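Local coordinates for G protein alpha subunit (PDB 4FID), which probably acts as a molecular switch that binds and hydrolyses GTP to relay signals from membrane receptors, and is held here with GDP, at residues A[238-242]-A[263-267]; A[278-284]-A[300-306]; A[20-25]-A[309-315]. All coordinates share one frame; numbering follows the deposited sequence. Where two conformers were deposited one is given.

Contact 1. Residues A[238-242]-A[263-267]. With GDP (guanosine-5'-diphosphate), chain C.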
# COMPACT_ATOMS: atom_id res chain seq x y z
N MSE A 238 6.36 -3.25 5.25
CA MSE A 238 7.26 -3.94 6.17
C MSE A 238 6.79 -3.78 7.62
O MSE A 238 6.90 -4.72 8.43
CB MSE A 238 8.71 -3.46 5.97
CG MSE A 238 9.72 -4.08 6.95
SE MSE A 238 10.27 -5.94 6.61
CE MSE A 238 11.71 -6.08 7.93
N ASP A 239 6.23 -2.63 7.95
CA ASP A 239 5.65 -2.40 9.28
C ASP A 239 4.54 -3.41 9.61
O ASP A 239 4.58 -4.08 10.66
CB ASP A 239 5.16 -0.94 9.46
CG ASP A 239 4.24 -0.45 8.30
OD1 ASP A 239 4.44 -0.86 7.12
OD2 ASP A 239 3.34 0.37 8.57
N LEU A 240 3.57 -3.52 8.70
CA LEU A 240 2.43 -4.41 8.85
C LEU A 240 2.89 -5.85 8.92
O LEU A 240 2.35 -6.65 9.69
CB LEU A 240 1.44 -4.24 7.70
CG LEU A 240 0.74 -2.88 7.70
CD1 LEU A 240 -0.29 -2.76 6.56
CD2 LEU A 240 0.08 -2.63 9.07
N PHE A 241 3.91 -6.16 8.13
CA PHE A 241 4.44 -7.51 8.09
C PHE A 241 5.11 -7.94 9.42
O PHE A 241 4.86 -9.03 9.90
CB PHE A 241 5.40 -7.62 6.90
CG PHE A 241 6.07 -8.95 6.78
CD1 PHE A 241 5.35 -10.07 6.40
CD2 PHE A 241 7.44 -9.07 7.01
CE1 PHE A 241 5.99 -11.32 6.28
CE2 PHE A 241 8.09 -10.30 6.90
CZ PHE A 241 7.36 -11.43 6.53
N GLU A 242 5.94 -7.07 10.00
CA GLU A 242 6.59 -7.32 11.30
C GLU A 242 5.55 -7.79 12.31
O GLU A 242 5.68 -8.84 12.93
CB GLU A 242 7.21 -6.03 11.85
CG GLU A 242 8.74 -5.99 11.96
CD GLU A 242 9.24 -5.49 13.34
OE1 GLU A 242 8.86 -4.37 13.77
OE2 GLU A 242 10.04 -6.22 13.98
N ALA A 263 11.58 -10.67 11.23
CA ALA A 263 10.93 -10.06 10.09
C ALA A 263 11.90 -9.86 8.93
O ALA A 263 11.48 -9.79 7.76
CB ALA A 263 10.29 -8.74 10.49
N VAL A 264 13.19 -9.77 9.24
CA VAL A 264 14.19 -9.61 8.20
C VAL A 264 14.36 -10.91 7.43
O VAL A 264 14.25 -10.95 6.20
CB VAL A 264 15.53 -9.12 8.75
CG1 VAL A 264 16.67 -9.54 7.83
CG2 VAL A 264 15.50 -7.61 8.88
N MSE A 265 14.63 -11.97 8.18
CA MSE A 265 14.79 -13.28 7.57
C MSE A 265 13.53 -13.68 6.80
O MSE A 265 13.62 -14.28 5.71
CB MSE A 265 15.14 -14.32 8.62
CG MSE A 265 16.55 -14.21 9.18
SE MSE A 265 16.99 -15.76 10.29
CE MSE A 265 15.55 -15.69 11.59
N GLY A 266 12.36 -13.34 7.37
CA GLY A 266 11.08 -13.67 6.76
C GLY A 266 10.83 -12.90 5.46
O GLY A 266 10.24 -13.41 4.51
N ALA A 267 11.28 -11.65 5.42
CA ALA A 267 11.07 -10.83 4.25
C ALA A 267 11.96 -11.33 3.13
O ALA A 267 11.57 -11.30 1.96
CB ALA A 267 11.33 -9.37 4.56
PB GDP C . -2.86 0.19 -5.17
O1B GDP C . -3.66 1.37 -5.67
O2B GDP C . -3.56 -1.09 -5.56
O3B GDP C . -1.50 0.26 -5.81
O3A GDP C . -2.70 0.20 -3.54
PA GDP C . -3.01 1.48 -2.59
O1A GDP C . -1.90 2.50 -2.65
O2A GDP C . -4.35 2.12 -2.93
O5' GDP C . -3.12 0.83 -1.11
C5' GDP C . -4.32 0.99 -0.34
C4' GDP C . -4.05 1.06 1.17
O4' GDP C . -2.78 0.50 1.54
C3' GDP C . -4.08 2.49 1.71
O3' GDP C . -5.05 2.60 2.77
C2' GDP C . -2.66 2.75 2.21
O2' GDP C . -2.65 3.63 3.34
C1' GDP C . -2.15 1.34 2.50
N9 GDP C . -0.66 1.23 2.46
C8 GDP C . 0.15 1.30 1.38
N7 GDP C . 1.46 1.15 1.74
C5 GDP C . 1.50 0.99 3.08
C6 GDP C . 2.54 0.79 4.12
O6 GDP C . 3.75 0.73 3.82
N1 GDP C . 2.16 0.67 5.39
C2 GDP C . 0.86 0.72 5.76
N2 GDP C . 0.55 0.58 7.06
N3 GDP C . -0.15 0.90 4.87
C4 GDP C . 0.10 1.03 3.54
O HOH W 1 11.82 -9.03 13.36
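The NKxD guanine-recognition motif, N236 to D239, runs into helix 238-247, whose first turn sets F241 and E242 against A263, G266 and A267 of helix 263-275. The short helical segments run at 111° to each other, their axes 10.5 Å apart. With CG anti to the backbone N (chi1 177°), the ring of F241 reaches across and meets the other helix with its edge: CE2 lies 3.5 Å from A263 O, which sits in the ring plane, and CZ reaches G266 C at 3.9 Å. A263 O already accepts the backbone N-H of A267, so the aromatic edge is a second neighbour of an oxygen in use. The methyl of A267 stands 4.1 Å from F241 CE2, and elsewhere the ring meets Y197 with the two planes nearly perpendicular. E242 lies alongside A263, CG to CB 3.5 Å; a water accepts from A263 N and makes a weak bond back to E242 OE2. M238, a selenomethionine in two conformers, brings CE to A263 and V264 and SE to the A267 methyl, touches that are less certain. On the nucleotide side D239 grips guanine with both oxygens, OD1 taking N1-H at 3.2 Å and OD2 taking N2-H of GDP at 3.2 Å. L240 lies over one face of the base at its amino group. The chemistry is thus divided: apolar packing and a water link join the helices, while the paired acceptors of the D239 carboxylate, probably ionised, read the two guanine donors.

Contact 2. Residues A[278-284]-A[300-306]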
# COMPACT_ATOMS: atom_id res chain seq x y z
N LEU A 278 17.71 -15.40 -10.25
CA LEU A 278 18.22 -14.10 -10.70
C LEU A 278 19.28 -13.56 -9.74
O LEU A 278 19.23 -13.81 -8.54
CB LEU A 278 17.08 -13.09 -10.83
CG LEU A 278 15.91 -13.45 -11.75
CD1 LEU A 278 14.79 -12.39 -11.69
CD2 LEU A 278 16.39 -13.63 -13.17
N GLN A 279 20.25 -12.82 -10.26
CA GLN A 279 21.18 -12.11 -9.39
C GLN A 279 20.40 -10.97 -8.74
O GLN A 279 19.61 -10.30 -9.42
CB GLN A 279 22.38 -11.57 -10.17
CG GLN A 279 23.39 -12.63 -10.63
CD GLN A 279 24.15 -12.23 -11.90
OE1 GLN A 279 24.21 -11.05 -12.26
NE2 GLN A 279 24.74 -13.22 -12.58
N THR A 280 20.58 -10.75 -7.45
CA THR A 280 19.85 -9.69 -6.77
C THR A 280 20.74 -8.85 -5.88
O THR A 280 21.82 -9.27 -5.50
CB THR A 280 18.65 -10.22 -5.92
OG1 THR A 280 19.12 -11.16 -4.95
CG2 THR A 280 17.60 -10.87 -6.79
N GLU A 281 20.27 -7.66 -5.55
CA GLU A 281 21.03 -6.75 -4.73
C GLU A 281 20.10 -5.90 -3.86
O GLU A 281 19.22 -5.22 -4.37
CB GLU A 281 21.88 -5.85 -5.63
CG GLU A 281 22.70 -4.80 -4.89
CD GLU A 281 23.75 -4.18 -5.79
OE1 GLU A 281 24.06 -2.98 -5.62
OE2 GLU A 281 24.26 -4.90 -6.68
N GLU A 282 20.27 -5.97 -2.55
CA GLU A 282 19.55 -5.07 -1.67
C GLU A 282 20.21 -3.71 -1.70
O GLU A 282 21.41 -3.60 -1.53
CB GLU A 282 19.50 -5.60 -0.23
CG GLU A 282 18.75 -4.66 0.71
CD GLU A 282 18.21 -5.37 1.93
OE1 GLU A 282 18.35 -6.61 2.00
OE2 GLU A 282 17.64 -4.70 2.82
N MSE A 283 19.43 -2.67 -1.95
CA MSE A 283 19.96 -1.32 -2.01
C MSE A 283 20.36 -0.84 -0.61
O MSE A 283 21.11 0.12 -0.47
CB MSE A 283 18.93 -0.40 -2.64
CG MSE A 283 17.84 -1.14 -3.42
SE MSE A 283 16.59 0.03 -4.38
CE MSE A 283 17.93 0.95 -5.40
N ASN A 284 19.84 -1.50 0.42
CA ASN A 284 20.32 -1.30 1.79
C ASN A 284 21.58 -2.13 2.05
O ASN A 284 21.59 -3.02 2.91
CB ASN A 284 19.23 -1.67 2.81
CG ASN A 284 18.16 -0.60 2.95
OD1 ASN A 284 18.28 0.50 2.40
ND2 ASN A 284 17.09 -0.92 3.69
N GLU A 300 21.13 -10.69 -15.73
CA GLU A 300 20.16 -9.70 -15.28
C GLU A 300 20.09 -9.67 -13.75
O GLU A 300 20.14 -10.72 -13.08
CB GLU A 300 18.77 -9.96 -15.89
CG GLU A 300 17.73 -8.92 -15.52
CD GLU A 300 17.89 -7.61 -16.28
OE1 GLU A 300 18.52 -6.67 -15.73
OE2 GLU A 300 17.39 -7.52 -17.43
N LYS A 301 19.98 -8.45 -13.21
CA LYS A 301 20.09 -8.23 -11.77
C LYS A 301 18.89 -7.43 -11.28
O LYS A 301 18.47 -6.47 -11.91
CB LYS A 301 21.39 -7.49 -11.46
CG LYS A 301 21.60 -7.16 -9.98
CD LYS A 301 22.87 -6.34 -9.74
CE LYS A 301 24.13 -7.18 -9.92
NZ LYS A 301 25.37 -6.37 -9.75
N VAL A 302 18.34 -7.83 -10.13
CA VAL A 302 17.17 -7.19 -9.55
C VAL A 302 17.52 -6.51 -8.22
O VAL A 302 18.10 -7.14 -7.32
CB VAL A 302 16.05 -8.23 -9.31
CG1 VAL A 302 14.89 -7.62 -8.57
CG2 VAL A 302 15.59 -8.81 -10.61
N TYR A 303 17.18 -5.23 -8.10
CA TYR A 303 17.47 -4.50 -6.87
C TYR A 303 16.25 -4.52 -5.95
O TYR A 303 15.13 -4.30 -6.40
CB TYR A 303 17.91 -3.07 -7.20
CG TYR A 303 19.14 -3.02 -8.08
CD1 TYR A 303 19.03 -3.16 -9.47
CD2 TYR A 303 20.41 -2.84 -7.54
CE1 TYR A 303 20.16 -3.12 -10.29
CE2 TYR A 303 21.54 -2.79 -8.35
CZ TYR A 303 21.40 -2.93 -9.72
OH TYR A 303 22.52 -2.89 -10.53
N THR A 304 16.46 -4.80 -4.67
CA THR A 304 15.35 -4.95 -3.74
C THR A 304 15.51 -4.03 -2.55
O THR A 304 16.63 -3.71 -2.14
CB THR A 304 15.20 -6.41 -3.20
OG1 THR A 304 16.36 -6.78 -2.46
CG2 THR A 304 14.98 -7.42 -4.32
N ASN A 305 14.38 -3.62 -1.99
CA ASN A 305 14.39 -2.89 -0.73
C ASN A 305 13.05 -3.00 -0.08
O ASN A 305 12.02 -2.89 -0.73
CB ASN A 305 14.75 -1.43 -0.94
CG ASN A 305 15.63 -0.88 0.19
OD1 ASN A 305 15.14 -0.52 1.25
ND2 ASN A 305 16.93 -0.80 -0.06
N PRO A 306 13.04 -3.22 1.23
CA PRO A 306 11.73 -3.19 1.88
C PRO A 306 11.32 -1.73 2.07
O PRO A 306 12.17 -0.83 2.14
CB PRO A 306 11.97 -3.90 3.22
CG PRO A 306 13.49 -4.13 3.31
CD PRO A 306 14.13 -3.35 2.21
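Strands 279-282 and 301-306 run parallel, 25° apart, and pair Q279 with K301 through E282 with T304. The backbone bonds alternate between the strands, V302 N to Q279 O, E281 N to V302 O, T304 N to E281 O and, just past the shorter strand, M283 N to T304 O, all 2.8 to 3.0 Å. E281 stretches out from the strand, CG opposite its own N at chi1 178°, and runs alongside Y303, bringing CD to 3.7 Å from ring atom CE2. Its OE2 makes a long salt bridge to K301 NZ, 3.6 Å, while CG of K301 lies over one face of the Y303 ring, near the rim. T280 and V302 lie side by side on the other face of the sheet, and L278 CD1 touches V302 CG2 at 3.8 Å. N305 ND2 donates to N284 OD1 from above the N284 amide plane, a bond made less secure by the disorder of N284. Strand 279-282 is the outermost of the Ras-like sheet at this end, and strand 301-307 joins it to strand 230-236. Y303 and M283 pack on V325 of helix 312-332; V302 faces M221 of helix 209-222, while T280 and T304 meet helix 263-275.

Contact 3. Residues A[20-25]-A[309-315]. With GDP (guanosine-5'-diphosphate), chain C.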
# COMPACT_ATOMS: atom_id res chain seq x y z
N THR A 20 0.05 4.45 -2.98
CA THR A 20 0.56 5.22 -1.86
C THR A 20 2.00 5.69 -2.12
O THR A 20 2.38 6.81 -1.77
CB THR A 20 0.57 4.40 -0.60
OG1 THR A 20 -0.75 3.91 -0.34
CG2 THR A 20 1.08 5.27 0.57
N ILE A 21 2.80 4.84 -2.73
CA ILE A 21 4.13 5.26 -3.11
C ILE A 21 4.08 6.46 -4.07
O ILE A 21 4.86 7.40 -3.93
CB ILE A 21 4.88 4.11 -3.79
CG1 ILE A 21 4.94 2.88 -2.87
CG2 ILE A 21 6.25 4.58 -4.26
CD1 ILE A 21 5.87 3.04 -1.71
N ALA A 22 3.17 6.43 -5.04
CA ALA A 22 3.06 7.49 -6.04
C ALA A 22 2.62 8.83 -5.45
O ALA A 22 3.11 9.89 -5.85
CB ALA A 22 2.12 7.06 -7.15
N LYS A 23 1.68 8.80 -4.52
CA LYS A 23 1.28 10.02 -3.83
C LYS A 23 2.43 10.55 -2.97
O LYS A 23 2.66 11.75 -2.86
CB LYS A 23 0.05 9.78 -2.95
CG LYS A 23 -1.26 9.83 -3.70
CD LYS A 23 -2.38 9.30 -2.85
CE LYS A 23 -3.62 9.05 -3.70
NZ LYS A 23 -4.44 7.93 -3.15
N GLN A 24 3.17 9.62 -2.39
CA GLN A 24 4.27 9.98 -1.52
C GLN A 24 5.37 10.71 -2.27
O GLN A 24 6.01 11.61 -1.73
CB GLN A 24 4.82 8.72 -0.84
CG GLN A 24 5.65 9.00 0.37
CD GLN A 24 4.85 9.58 1.51
OE1 GLN A 24 4.30 8.84 2.34
NE2 GLN A 24 4.79 10.91 1.58
N LEU A 25 5.59 10.33 -3.53
CA LEU A 25 6.64 10.95 -4.34
C LEU A 25 6.17 12.29 -4.85
O LEU A 25 6.98 13.21 -5.03
CB LEU A 25 7.04 10.05 -5.51
CG LEU A 25 7.74 8.73 -5.16
CD1 LEU A 25 7.83 7.82 -6.37
CD2 LEU A 25 9.11 9.01 -4.58
N ALA A 309 5.46 2.54 2.84
CA ALA A 309 4.89 3.61 2.02
C ALA A 309 4.13 4.73 2.77
O ALA A 309 3.96 5.83 2.25
CB ALA A 309 3.99 3.00 0.93
N THR A 310 3.66 4.47 3.98
CA THR A 310 2.97 5.49 4.75
C THR A 310 3.94 6.33 5.57
O THR A 310 3.52 7.16 6.36
CB THR A 310 1.92 4.88 5.69
OG1 THR A 310 2.58 3.99 6.59
CG2 THR A 310 0.89 4.12 4.90
N ASP A 311 5.23 6.12 5.36
CA ASP A 311 6.30 6.82 6.06
C ASP A 311 7.15 7.66 5.09
O ASP A 311 8.07 7.13 4.45
CB ASP A 311 7.17 5.80 6.80
CG ASP A 311 8.35 6.43 7.52
OD1 ASP A 311 8.69 7.60 7.22
OD2 ASP A 311 8.94 5.74 8.37
N GLY A 312 6.83 8.94 4.99
CA GLY A 312 7.43 9.83 4.01
C GLY A 312 8.93 9.80 4.07
O GLY A 312 9.62 9.73 3.04
N SER A 313 9.44 9.85 5.28
CA SER A 313 10.86 9.76 5.54
C SER A 313 11.50 8.50 4.94
O SER A 313 12.53 8.58 4.29
CB SER A 313 11.10 9.81 7.05
OG SER A 313 12.45 10.11 7.32
N ASN A 314 10.87 7.34 5.17
CA ASN A 314 11.31 6.08 4.57
C ASN A 314 11.31 6.12 3.03
O ASN A 314 12.29 5.76 2.39
CB ASN A 314 10.44 4.92 5.07
CG ASN A 314 10.94 3.55 4.59
OD1 ASN A 314 10.33 2.92 3.74
ND2 ASN A 314 12.05 3.11 5.15
N ILE A 315 10.21 6.55 2.42
CA ILE A 315 10.17 6.60 0.96
C ILE A 315 11.19 7.58 0.35
O ILE A 315 11.74 7.31 -0.72
CB ILE A 315 8.76 6.90 0.41
CG1 ILE A 315 7.79 5.78 0.77
CG2 ILE A 315 8.82 7.10 -1.09
CD1 ILE A 315 8.34 4.38 0.50
PB GDP C . -2.86 0.19 -5.17
O1B GDP C . -3.66 1.37 -5.67
O2B GDP C . -3.56 -1.09 -5.56
O3B GDP C . -1.50 0.26 -5.81
O3A GDP C . -2.70 0.20 -3.54
PA GDP C . -3.01 1.48 -2.59
O1A GDP C . -1.90 2.50 -2.65
O2A GDP C . -4.35 2.12 -2.93
O5' GDP C . -3.12 0.83 -1.11
C5' GDP C . -4.32 0.99 -0.34
C4' GDP C . -4.05 1.06 1.17
O4' GDP C . -2.78 0.50 1.54
C3' GDP C . -4.08 2.49 1.71
O3' GDP C . -5.05 2.60 2.77
C2' GDP C . -2.66 2.75 2.21
O2' GDP C . -2.65 3.63 3.34
C1' GDP C . -2.15 1.34 2.50
N9 GDP C . -0.66 1.23 2.46
C8 GDP C . 0.15 1.30 1.38
N7 GDP C . 1.46 1.15 1.74
C5 GDP C . 1.50 0.99 3.08
C6 GDP C . 2.54 0.79 4.12
O6 GDP C . 3.75 0.73 3.82
N1 GDP C . 2.16 0.67 5.39
C2 GDP C . 0.86 0.72 5.76
N2 GDP C . 0.55 0.58 7.06
N3 GDP C . -0.15 0.90 4.87
C4 GDP C . 0.10 1.03 3.54
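T20 turns OG1 beside its own backbone N (chi1 -57°), which sets the hydroxyl next to the amide so that both reach O1A of the GDP alpha phosphate, and carries CG2 to A309. I21 bends twice the same way (chi1 -57°, chi2 -72°), and its CD1 ends against the A309 methyl and, at 3.6 Å, against CD1 of I315. The two isoleucine side chains cross at about a right angle. Q24, one turn on, lays its CG 3.8 Å from I315 CB; its amide, whose flip is uncertain, reaches the start of helix 312-332 around G312. L25 closes the row, with CD2 4.0 Å from I315 CG2. Helix 18-28, which follows the P-loop, is thereby packed on A309 and T310, the last two residues of the T307-T310 counterpart of the TCAT loop of G-alpha proteins, and on the first turn of the helix after it.

GDP spans the same joint. T20 OG1 donates to O1A at 2.9 Å and T20 N adds a weaker bond to that oxygen. At the other end A309 N makes a weak bond of 2.7 Å to O6 while also bonding N236 OD1, and T310 places CG2 over a face of the base, 3.4 Å from N3; its hydroxyl is held by N308. D311 is the N-cap of helix 312-332: its OD1 accepts N314 N at 3.0 Å, met from above the carboxylate plane.

Between the segments the contact is therefore mainly aliphatic, with the T20 hydroxyl and amide, and the A309 amide weakly, turned to the nucleotide. The start of helix 18-28 probably adds favourable electrostatics at the phosphates. Since helix 312-332 corresponds to the receptor-responsive last helix of G-alpha proteins, its shifts could plausibly be felt at the base.

Overall arrangement
Contact 3 is the buried one, about 9 Å from the chain centre, whereas contacts 1 and 2 lie farther out and are only partly buried. Both contact 1 and contact 3 touch GDP, and the base is sandwiched between L240 of the first and T310 of the second. Contact 2 touches no nucleotide and relies on backbone bonds at the sheet border, in contrast to the side-chain packing of the other two. The elements follow one another in the chain: helix 263-275 leads into strand 279-282, and strand 301-307 into helix 312-332. M238 CB packs near P306 CB (4.3 Å), a light touch between contacts 1 and 2, and the loop closed by contact 3 encloses both.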